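Local coordinates for transketolase (Campylobacter jejuni, PDB 3L84), which belongs to the transketolases, a family of thiamine diphosphate-binding enzymes, and forms a two-chain assembly, at residues Asn11-Met20 and Lys269-Phe280; Leu408-Ser418 and Lys434-Asp442. All coordinates share one frame; numbering follows the deposited sequence.

Overall arrangement
Both contacts are largely buried, but they differ in place and in chemistry. Interaction 1 lies about 36 Å from the centre of the chain, in the thiamine diphosphate binding domain, where helix 3-24 meets the end of helix 262-272 and the loop after it; side chains do the holding, through aromatic packing and one shared carboxylate. Interaction 2, about 12 Å from that centre, joins neighbouring parallel strands of the six-stranded sheet in the pyrimidine binding domain, and backbone hydrogen bonds carry it. The two share no element: their centres are 48 Å apart and their nearest atoms about 28 Å. Near interaction 2 the second subunit packs on Ile416 and Phe417.

Interaction 1 (Asn11-Met20 and Lys269-Phe280); sequences NTLRFLSADM and KEQAGFDPNISF
The Phe15 ring takes Lys269 CG over the centre of one face, 3.7 Å from its centroid, and has Ala272 CB at its edge. That ring in turn points its own edge at the face of Phe274 in a T-shaped pair, centroids 5.0 Å apart and planes at 62°, with CD2 of Phe15 over the middle of the Phe274 ring. Thr12 OG1, which is bonded to Glu8 O, lies at the edge of Phe274. Phe280 receives Asp19 CB over one face, while Met20 CG, of a selenomethionine, sits 3.6 Å from CE1 at its edge.

Beyond CG the Lys269 chain is fully extended (chi3 178°), and it slides past Phe15 to bring NZ to Asp19. Lys269 NZ gives a 2.9 Å salt-bridge bond to Asp19 OD1, which accepts with its syn lone pair, and a weak one to OD2; it also binds Ile278 O at 2.9 Å. Asp19 OD2 accepts Phe280 N on its anti side at 2.9 Å, the donor 31° out of the carboxylate plane. At the other end a water bridges Asn11 ND2 and Ala272 O. A Schellman motif at Gly273 leads the chain out of helix 262-272, and it then turns back along helix 3-24.

Asp19, on helix 3-24, thus holds both helix 262-272, through Lys269, and the loop that follows it, through Phe280 N: one carboxylate oxygen faces the ammonium, the other also holds a backbone N-H. The nearby positive charge probably favours the ionised carboxylate, and the three acceptors round NZ should fix the lysine end within this buried contact.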
loop_
_atom_site.group_PDB
_atom_site.type_symbol
_atom_site.label_atom_id
_atom_site.label_comp_id
_atom_site.label_asym_id
_atom_site.label_seq_id
_atom_site.Cartn_x
_atom_site.Cartn_y
_atom_site.Cartn_z
ATOM N N ASN A 11 -23.102 31.240 0.871
ATOM C CA ASN A 11 -24.341 30.564 0.574
ATOM C C ASN A 11 -24.501 30.239 -0.914
ATOM O O ASN A 11 -25.083 29.216 -1.259
ATOM C CB ASN A 11 -25.523 31.364 1.144
ATOM C CG ASN A 11 -25.598 31.253 2.657
ATOM O OD1 ASN A 11 -25.110 30.279 3.237
ATOM N ND2 ASN A 11 -26.186 32.246 3.312
ATOM N N THR A 12 -23.937 31.076 -1.781
ATOM C CA THR A 12 -23.910 30.783 -3.218
ATOM C C THR A 12 -23.168 29.474 -3.428
ATOM O O THR A 12 -23.637 28.590 -4.152
ATOM C CB THR A 12 -23.270 31.924 -4.017
ATOM O OG1 THR A 12 -24.052 33.124 -3.819
ATOM C CG2 THR A 12 -23.241 31.597 -5.518
ATOM N N LEU A 13 -21.997 29.342 -2.814
ATOM C CA LEU A 13 -21.249 28.082 -2.905
ATOM C C LEU A 13 -22.039 26.914 -2.332
ATOM O O LEU A 13 -22.020 25.819 -2.911
ATOM C CB LEU A 13 -19.899 28.196 -2.197
ATOM C CG LEU A 13 -18.817 29.087 -2.809
ATOM C CD1 LEU A 13 -17.748 29.417 -1.748
ATOM C CD2 LEU A 13 -18.193 28.465 -4.063
ATOM N N ARG A 14 -22.689 27.100 -1.174
ATOM C CA ARG A 14 -23.478 26.024 -0.575
ATOM C C ARG A 14 -24.550 25.535 -1.514
ATOM O O ARG A 14 -24.721 24.319 -1.701
ATOM C CB ARG A 14 -24.187 26.489 0.699
ATOM C CG ARG A 14 -23.303 26.745 1.906
ATOM C CD ARG A 14 -24.157 26.956 3.154
ATOM N NE ARG A 14 -23.279 26.818 4.287
ATOM C CZ ARG A 14 -22.501 27.752 4.794
ATOM N NH1 ARG A 14 -22.592 29.022 4.467
ATOM N NH2 ARG A 14 -21.602 27.379 5.697
ATOM N N PHE A 15 -25.277 26.454 -2.136
ATOM C CA PHE A 15 -26.459 26.017 -2.921
ATOM C C PHE A 15 -26.109 25.536 -4.320
ATOM O O PHE A 15 -26.764 24.623 -4.825
ATOM C CB PHE A 15 -27.572 27.057 -2.892
ATOM C CG PHE A 15 -28.044 27.356 -1.482
ATOM C CD1 PHE A 15 -28.383 26.303 -0.623
ATOM C CD2 PHE A 15 -28.157 28.655 -1.018
ATOM C CE1 PHE A 15 -28.799 26.546 0.681
ATOM C CE2 PHE A 15 -28.573 28.900 0.290
ATOM C CZ PHE A 15 -28.878 27.851 1.122
ATOM N N LEU A 16 -25.021 26.029 -4.915
ATOM C CA LEU A 16 -24.516 25.386 -6.131
ATOM C C LEU A 16 -24.122 23.954 -5.835
ATOM O O LEU A 16 -24.488 23.031 -6.560
ATOM C CB LEU A 16 -23.321 26.158 -6.732
ATOM C CG LEU A 16 -23.611 27.479 -7.439
ATOM C CD1 LEU A 16 -22.334 28.038 -8.006
ATOM C CD2 LEU A 16 -24.656 27.306 -8.577
ATOM N N SER A 17 -23.426 23.737 -4.739
ATOM C CA SER A 17 -22.960 22.394 -4.371
ATOM C C SER A 17 -24.131 21.480 -4.086
ATOM O O SER A 17 -24.193 20.342 -4.582
ATOM C CB SER A 17 -22.067 22.450 -3.126
ATOM O OG SER A 17 -20.878 23.213 -3.352
ATOM N N ALA A 18 -25.085 21.940 -3.296
ATOM C CA ALA A 18 -26.246 21.142 -2.960
ATOM C C ALA A 18 -27.086 20.807 -4.181
ATOM O O ALA A 18 -27.542 19.676 -4.337
ATOM C CB ALA A 18 -27.102 21.887 -1.906
ATOM N N ASP A 19 -27.302 21.806 -5.022
ATOM C CA ASP A 19 -28.083 21.610 -6.234
ATOM C C ASP A 19 -27.420 20.633 -7.193
ATOM O O ASP A 19 -28.101 19.869 -7.885
ATOM C CB ASP A 19 -28.340 22.935 -6.974
ATOM C CG ASP A 19 -29.278 23.894 -6.219
ATOM O OD1 ASP A 19 -30.026 23.457 -5.309
ATOM O OD2 ASP A 19 -29.334 25.103 -6.568
HETATM N N MSE A 20 -26.102 20.695 -7.311
HETATM C CA MSE A 20 -25.346 19.756 -8.156
HETATM C C MSE A 20 -25.492 18.317 -7.731
HETATM O O MSE A 20 -25.724 17.454 -8.495
HETATM C CB MSE A 20 -23.847 20.093 -8.149
HETATM C CG MSE A 20 -23.537 21.322 -8.849
HETATM SE SE MSE A 20 -21.734 21.995 -8.451
HETATM C CE MSE A 20 -21.034 20.461 -8.999
ATOM N N LYS A 269 -32.481 27.189 1.669
ATOM C CA LYS A 269 -32.524 28.402 0.840
ATOM C C LYS A 269 -33.395 29.462 1.510
ATOM O O LYS A 269 -32.998 30.620 1.606
ATOM C CB LYS A 269 -33.037 28.053 -0.550
ATOM C CG LYS A 269 -31.989 27.341 -1.406
ATOM C CD LYS A 269 -32.472 26.922 -2.786
ATOM C CE LYS A 269 -31.376 26.272 -3.587
ATOM N NZ LYS A 269 -31.917 25.613 -4.813
ATOM N N GLU A 270 -34.565 29.062 1.967
ATOM C CA GLU A 270 -35.446 29.992 2.692
ATOM C C GLU A 270 -34.744 30.669 3.881
ATOM O O GLU A 270 -34.787 31.899 4.051
ATOM C CB GLU A 270 -36.719 29.264 3.143
ATOM C CG GLU A 270 -37.678 28.978 1.997
ATOM C CD GLU A 270 -38.985 28.288 2.408
ATOM O OE1 GLU A 270 -38.948 27.357 3.261
ATOM O OE2 GLU A 270 -40.048 28.672 1.846
ATOM N N GLN A 271 -34.059 29.877 4.700
ATOM C CA GLN A 271 -33.370 30.433 5.862
ATOM C C GLN A 271 -32.237 31.402 5.481
ATOM O O GLN A 271 -31.966 32.348 6.213
ATOM C CB GLN A 271 -32.862 29.314 6.760
ATOM C CG GLN A 271 -33.992 28.534 7.441
ATOM C CD GLN A 271 -33.515 27.554 8.504
ATOM O OE1 GLN A 271 -32.437 26.961 8.396
ATOM N NE2 GLN A 271 -34.328 27.382 9.548
ATOM N N ALA A 272 -31.634 31.190 4.309
ATOM C CA ALA A 272 -30.557 32.038 3.776
ATOM C C ALA A 272 -31.003 33.209 2.907
ATOM O O ALA A 272 -30.157 33.957 2.396
ATOM C CB ALA A 272 -29.637 31.169 2.944
ATOM N N GLY A 273 -32.306 33.364 2.706
ATOM C CA GLY A 273 -32.812 34.448 1.875
ATOM C C GLY A 273 -32.751 34.188 0.381
ATOM O O GLY A 273 -32.891 35.128 -0.409
ATOM N N PHE A 274 -32.549 32.926 -0.011
ATOM C CA PHE A 274 -32.532 32.527 -1.419
ATOM C C PHE A 274 -33.913 32.025 -1.806
ATOM O O PHE A 274 -34.646 31.523 -0.955
ATOM C CB PHE A 274 -31.513 31.405 -1.636
ATOM C CG PHE A 274 -30.098 31.866 -1.840
ATOM C CD1 PHE A 274 -29.418 32.595 -0.877
ATOM C CD2 PHE A 274 -29.430 31.527 -3.007
ATOM C CE1 PHE A 274 -28.090 32.983 -1.085
ATOM C CE2 PHE A 274 -28.100 31.903 -3.221
ATOM C CZ PHE A 274 -27.438 32.637 -2.260
ATOM N N ASP A 275 -34.288 32.179 -3.069
ATOM C CA ASP A 275 -35.570 31.670 -3.555
ATOM C C ASP A 275 -35.492 30.139 -3.575
ATOM O O ASP A 275 -34.689 29.561 -4.305
ATOM C CB ASP A 275 -35.839 32.194 -4.966
ATOM C CG ASP A 275 -37.204 31.768 -5.524
ATOM O OD1 ASP A 275 -37.849 30.837 -4.986
ATOM O OD2 ASP A 275 -37.652 32.424 -6.501
ATOM N N PRO A 276 -36.352 29.464 -2.804
ATOM C CA PRO A 276 -36.302 28.000 -2.758
ATOM C C PRO A 276 -36.740 27.309 -4.044
ATOM O O PRO A 276 -36.496 26.108 -4.195
ATOM C CB PRO A 276 -37.272 27.662 -1.627
ATOM C CG PRO A 276 -38.196 28.757 -1.607
ATOM C CD PRO A 276 -37.419 29.995 -1.942
ATOM N N ASN A 277 -37.357 28.031 -4.973
ATOM C CA ASN A 277 -37.911 27.357 -6.143
ATOM C C ASN A 277 -37.049 27.532 -7.378
ATOM O O ASN A 277 -37.499 27.267 -8.494
ATOM C CB ASN A 277 -39.344 27.790 -6.409
ATOM C CG ASN A 277 -40.313 27.268 -5.362
ATOM O OD1 ASN A 277 -40.146 26.176 -4.826
ATOM N ND2 ASN A 277 -41.316 28.052 -5.064
ATOM N N ILE A 278 -35.829 28.024 -7.184
ATOM C CA ILE A 278 -34.869 28.055 -8.275
ATOM C C ILE A 278 -33.581 27.366 -7.881
ATOM O O ILE A 278 -33.133 27.395 -6.706
ATOM C CB ILE A 278 -34.593 29.460 -8.754
ATOM C CG1 ILE A 278 -33.846 30.276 -7.743
ATOM C CG2 ILE A 278 -35.885 30.178 -9.120
ATOM C CD1 ILE A 278 -33.375 31.606 -8.347
ATOM N N SER A 279 -32.944 26.783 -8.882
ATOM C CA SER A 279 -31.712 26.057 -8.655
ATOM C C SER A 279 -30.598 26.650 -9.509
ATOM O O SER A 279 -30.844 27.353 -10.476
ATOM C CB SER A 279 -31.916 24.581 -8.975
ATOM O OG SER A 279 -32.191 24.414 -10.351
ATOM N N PHE A 280 -29.362 26.370 -9.126
ATOM C CA PHE A 280 -28.175 26.873 -9.809
ATOM C C PHE A 280 -28.181 28.398 -9.956
ATOM O O PHE A 280 -27.893 28.935 -11.032
ATOM C CB PHE A 280 -27.992 26.166 -11.150
ATOM C CG PHE A 280 -27.772 24.692 -11.015
ATOM C CD1 PHE A 280 -26.494 24.181 -10.810
ATOM C CD2 PHE A 280 -28.827 23.807 -11.046
ATOM C CE1 PHE A 280 -26.303 22.804 -10.654
ATOM C CE2 PHE A 280 -28.624 22.443 -10.904
ATOM C CZ PHE A 280 -27.354 21.948 -10.701
HETATM O O HOH W 1 -27.378 34.619 2.211
#

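Interaction 2 (Leu408-Ser418 and Lys434-Asp442); sequences LPFSATFFIFS and KHFFIFTHD
His435 has CG anti to its own N (chi1 176°), which swings the imidazole toward Ser411. NE2 donates to Ser411 OG at 2.7 Å, almost in the ring plane; Asn398 OD1 is a second partner of the hydroxyl, and Asn399 OD1 holds ND1. Phe415, with chi1 -167°, sets CD1 3.6 Å from Phe439 CB; the two rings are nearly parallel but slid apart. Ser418 CB lies over a face of the Phe439 ring in a CH-pi contact, 3.8 Å from its centroid. Phe414 CE1 stands over the face of His441, 3.4 Å from ND1, with the planes at 41°.

Between the backbones, the parallel strands 408-414 and 436-440 exchange five hydrogen bonds, starting with Phe436 N to Pro409 O (3.1 Å), and a sixth runs from Phe415 N to Thr440 O (2.8 Å). Ala412 CB packs on Ile438 CB on the sheet face opposite Ser411 and Phe439.

Helix 418-431 connects the two strands, a beta-alpha-beta crossover of the six-stranded parallel sheet in the pyrimidine binding domain. Regular main-chain bonding fixes the register, while the histidine-serine bond, anchored by two asparagines, satisfies polar groups buried beside Phe437, whose CZ lies over one imidazole face.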
loop_
_atom_site.group_PDB
_atom_site.type_symbol
_atom_site.label_atom_id
_atom_site.label_comp_id
_atom_site.label_asym_id
_atom_site.label_seq_id
_atom_site.Cartn_x
_atom_site.Cartn_y
_atom_site.Cartn_z
ATOM N N LEU A 408 11.079 16.721 -13.280
ATOM C CA LEU A 408 11.031 15.332 -13.761
ATOM C C LEU A 408 11.506 14.458 -12.590
ATOM O O LEU A 408 12.734 14.272 -12.442
ATOM C CB LEU A 408 11.950 15.182 -14.965
ATOM C CG LEU A 408 11.478 15.936 -16.200
ATOM C CD1 LEU A 408 12.628 16.158 -17.167
ATOM C CD2 LEU A 408 10.345 15.216 -16.862
ATOM N N PRO A 409 10.584 13.975 -11.760
ATOM C CA PRO A 409 10.989 13.301 -10.532
ATOM C C PRO A 409 11.072 11.792 -10.661
ATOM O O PRO A 409 10.358 11.165 -11.453
ATOM C CB PRO A 409 9.876 13.659 -9.569
ATOM C CG PRO A 409 8.667 13.635 -10.453
ATOM C CD PRO A 409 9.140 14.232 -11.763
ATOM N N PHE A 410 11.924 11.202 -9.822
ATOM C CA PHE A 410 11.935 9.749 -9.641
ATOM C C PHE A 410 11.834 9.378 -8.181
ATOM O O PHE A 410 12.334 10.055 -7.296
ATOM C CB PHE A 410 13.177 9.058 -10.300
ATOM C CG PHE A 410 14.497 9.335 -9.625
ATOM C CD1 PHE A 410 14.916 8.569 -8.527
ATOM C CD2 PHE A 410 15.290 10.376 -10.051
ATOM C CE1 PHE A 410 16.138 8.844 -7.913
ATOM C CE2 PHE A 410 16.507 10.646 -9.436
ATOM C CZ PHE A 410 16.919 9.872 -8.371
ATOM N N SER A 411 11.099 8.279 -7.937
ATOM C CA SER A 411 10.887 7.650 -6.625
ATOM C C SER A 411 11.534 6.292 -6.633
ATOM O O SER A 411 11.309 5.534 -7.581
ATOM C CB SER A 411 9.385 7.441 -6.355
ATOM O OG SER A 411 8.683 8.680 -6.354
ATOM N N ALA A 412 12.302 5.932 -5.605
ATOM C CA ALA A 412 13.024 4.668 -5.573
ATOM C C ALA A 412 12.810 3.909 -4.296
ATOM O O ALA A 412 12.834 4.477 -3.198
ATOM C CB ALA A 412 14.533 4.893 -5.833
ATOM N N THR A 413 12.672 2.593 -4.432
ATOM C CA THR A 413 12.684 1.663 -3.308
ATOM C C THR A 413 12.917 0.252 -3.845
ATOM O O THR A 413 13.089 0.047 -5.069
ATOM C CB THR A 413 11.370 1.755 -2.468
ATOM O OG1 THR A 413 11.471 0.902 -1.317
ATOM C CG2 THR A 413 10.111 1.388 -3.276
ATOM N N PHE A 414 12.965 -0.718 -2.963
ATOM C CA PHE A 414 12.970 -2.104 -3.413
ATOM C C PHE A 414 11.636 -2.435 -4.042
ATOM O O PHE A 414 10.558 -1.962 -3.605
ATOM C CB PHE A 414 13.135 -3.068 -2.226
ATOM C CG PHE A 414 14.493 -3.053 -1.534
ATOM C CD1 PHE A 414 15.659 -2.767 -2.203
ATOM C CD2 PHE A 414 14.581 -3.385 -0.172
ATOM C CE1 PHE A 414 16.890 -2.782 -1.548
ATOM C CE2 PHE A 414 15.825 -3.407 0.459
ATOM C CZ PHE A 414 16.955 -3.127 -0.230
ATOM N N PHE A 415 11.647 -3.325 -5.031
ATOM C CA PHE A 415 10.409 -3.692 -5.715
ATOM C C PHE A 415 9.385 -4.276 -4.745
ATOM O O PHE A 415 8.186 -4.048 -4.907
ATOM C CB PHE A 415 10.743 -4.682 -6.848
ATOM C CG PHE A 415 9.640 -4.934 -7.861
ATOM C CD1 PHE A 415 8.714 -3.957 -8.208
ATOM C CD2 PHE A 415 9.598 -6.151 -8.529
ATOM C CE1 PHE A 415 7.766 -4.203 -9.202
ATOM C CE2 PHE A 415 8.666 -6.381 -9.522
ATOM C CZ PHE A 415 7.764 -5.425 -9.828
ATOM N N ILE A 416 9.797 -5.013 -3.710
ATOM C CA ILE A 416 8.796 -5.539 -2.804
ATOM C C ILE A 416 8.030 -4.409 -2.100
ATOM O O ILE A 416 6.825 -4.533 -1.818
ATOM C CB ILE A 416 9.444 -6.484 -1.772
ATOM C CG1 ILE A 416 8.389 -7.161 -0.907
ATOM C CG2 ILE A 416 10.467 -5.786 -0.904
ATOM C CD1 ILE A 416 7.314 -7.930 -1.711
ATOM N N PHE A 417 8.656 -3.271 -1.850
ATOM C CA PHE A 417 8.044 -2.137 -1.176
ATOM C C PHE A 417 7.340 -1.190 -2.112
ATOM O O PHE A 417 6.752 -0.188 -1.666
ATOM C CB PHE A 417 9.039 -1.436 -0.218
ATOM C CG PHE A 417 9.640 -2.347 0.745
ATOM C CD1 PHE A 417 8.873 -3.382 1.316
ATOM C CD2 PHE A 417 10.980 -2.258 1.050
ATOM C CE1 PHE A 417 9.434 -4.307 2.213
ATOM C CE2 PHE A 417 11.543 -3.205 1.954
ATOM C CZ PHE A 417 10.775 -4.204 2.485
ATOM N N SER A 418 7.295 -1.523 -3.403
ATOM C CA SER A 418 6.353 -0.869 -4.309
ATOM C C SER A 418 4.933 -0.975 -3.748
ATOM O O SER A 418 4.099 -0.101 -3.978
ATOM C CB SER A 418 6.388 -1.464 -5.717
ATOM O OG SER A 418 5.938 -2.798 -5.745
ATOM N N LYS A 434 4.489 12.419 -15.867
ATOM C CA LYS A 434 5.845 11.939 -16.078
ATOM C C LYS A 434 6.576 11.840 -14.745
ATOM O O LYS A 434 7.173 12.787 -14.248
ATOM C CB LYS A 434 6.568 12.792 -17.116
ATOM C CG LYS A 434 5.877 12.874 -18.421
ATOM C CD LYS A 434 5.353 11.533 -18.989
ATOM C CE LYS A 434 6.432 10.519 -19.229
ATOM N NZ LYS A 434 7.403 11.000 -20.338
ATOM N N HIS A 435 6.458 10.672 -14.136
ATOM C CA HIS A 435 7.009 10.352 -12.814
ATOM C C HIS A 435 7.568 8.946 -12.969
ATOM O O HIS A 435 6.891 8.045 -13.494
ATOM C CB HIS A 435 5.879 10.390 -11.777
ATOM C CG HIS A 435 6.242 9.984 -10.374
ATOM N ND1 HIS A 435 5.316 10.047 -9.352
ATOM C CD2 HIS A 435 7.378 9.507 -9.810
ATOM C CE1 HIS A 435 5.869 9.605 -8.227
ATOM N NE2 HIS A 435 7.129 9.267 -8.482
ATOM N N PHE A 436 8.846 8.778 -12.638
ATOM C CA PHE A 436 9.553 7.514 -12.885
ATOM C C PHE A 436 9.768 6.767 -11.584
ATOM O O PHE A 436 10.171 7.343 -10.583
ATOM C CB PHE A 436 10.892 7.824 -13.581
ATOM C CG PHE A 436 10.728 8.754 -14.751
ATOM C CD1 PHE A 436 10.124 8.327 -15.898
ATOM C CD2 PHE A 436 11.093 10.073 -14.666
ATOM C CE1 PHE A 436 9.909 9.173 -16.936
ATOM C CE2 PHE A 436 10.876 10.936 -15.738
ATOM C CZ PHE A 436 10.257 10.499 -16.841
ATOM N N PHE A 437 9.483 5.482 -11.597
ATOM C CA PHE A 437 9.556 4.625 -10.420
ATOM C C PHE A 437 10.697 3.651 -10.583
ATOM O O PHE A 437 10.756 2.931 -11.586
ATOM C CB PHE A 437 8.201 3.888 -10.202
ATOM C CG PHE A 437 7.053 4.811 -9.841
ATOM C CD1 PHE A 437 6.677 4.962 -8.518
ATOM C CD2 PHE A 437 6.400 5.546 -10.803
ATOM C CE1 PHE A 437 5.643 5.840 -8.182
ATOM C CE2 PHE A 437 5.384 6.421 -10.450
ATOM C CZ PHE A 437 5.033 6.552 -9.157
ATOM N N ILE A 438 11.590 3.619 -9.616
ATOM C CA ILE A 438 12.841 2.854 -9.698
ATOM C C ILE A 438 12.718 1.760 -8.647
ATOM O O ILE A 438 12.694 2.053 -7.447
ATOM C CB ILE A 438 14.072 3.751 -9.417
ATOM C CG1 ILE A 438 14.107 5.039 -10.252
ATOM C CG2 ILE A 438 15.357 2.946 -9.533
ATOM C CD1 ILE A 438 13.941 4.877 -11.672
ATOM N N PHE A 439 12.641 0.508 -9.090
ATOM C CA PHE A 439 12.411 -0.627 -8.201
ATOM C C PHE A 439 13.542 -1.622 -8.365
ATOM O O PHE A 439 13.537 -2.387 -9.325
ATOM C CB PHE A 439 11.081 -1.295 -8.516
ATOM C CG PHE A 439 9.844 -0.436 -8.336
ATOM C CD1 PHE A 439 9.671 0.386 -7.244
ATOM C CD2 PHE A 439 8.820 -0.513 -9.246
ATOM C CE1 PHE A 439 8.495 1.116 -7.087
ATOM C CE2 PHE A 439 7.653 0.213 -9.094
ATOM C CZ PHE A 439 7.499 1.028 -8.033
ATOM N N THR A 440 14.451 -1.692 -7.406
ATOM C CA THR A 440 15.553 -2.622 -7.478
ATOM C C THR A 440 15.232 -3.869 -6.671
ATOM O O THR A 440 14.156 -3.987 -6.049
ATOM C CB THR A 440 16.883 -2.004 -7.028
ATOM O OG1 THR A 440 16.905 -1.857 -5.602
ATOM C CG2 THR A 440 17.116 -0.653 -7.695
ATOM N N HIS A 441 16.098 -4.855 -6.718
ATOM C CA HIS A 441 15.950 -6.074 -5.924
ATOM C C HIS A 441 14.696 -6.799 -6.369
ATOM O O HIS A 441 13.802 -7.132 -5.602
ATOM C CB HIS A 441 15.971 -5.747 -4.437
ATOM C CG HIS A 441 17.304 -5.276 -3.953
ATOM N ND1 HIS A 441 17.927 -4.153 -4.459
ATOM C CD2 HIS A 441 18.135 -5.785 -3.017
ATOM C CE1 HIS A 441 19.093 -3.996 -3.848
ATOM N NE2 HIS A 441 19.253 -4.989 -2.989
ATOM N N ASP A 442 14.659 -7.130 -7.648
ATOM C CA ASP A 442 13.391 -7.516 -8.306
ATOM C C ASP A 442 12.917 -8.939 -8.156
ATOM O O ASP A 442 11.837 -9.227 -8.652
ATOM C CB ASP A 442 13.470 -7.220 -9.811
ATOM C CG ASP A 442 14.385 -8.157 -10.581
ATOM O OD1 ASP A 442 15.434 -8.540 -10.058
ATOM O OD2 ASP A 442 14.067 -8.422 -11.768
HETATM O O HOH W 2 12.433 -6.194 -3.442
#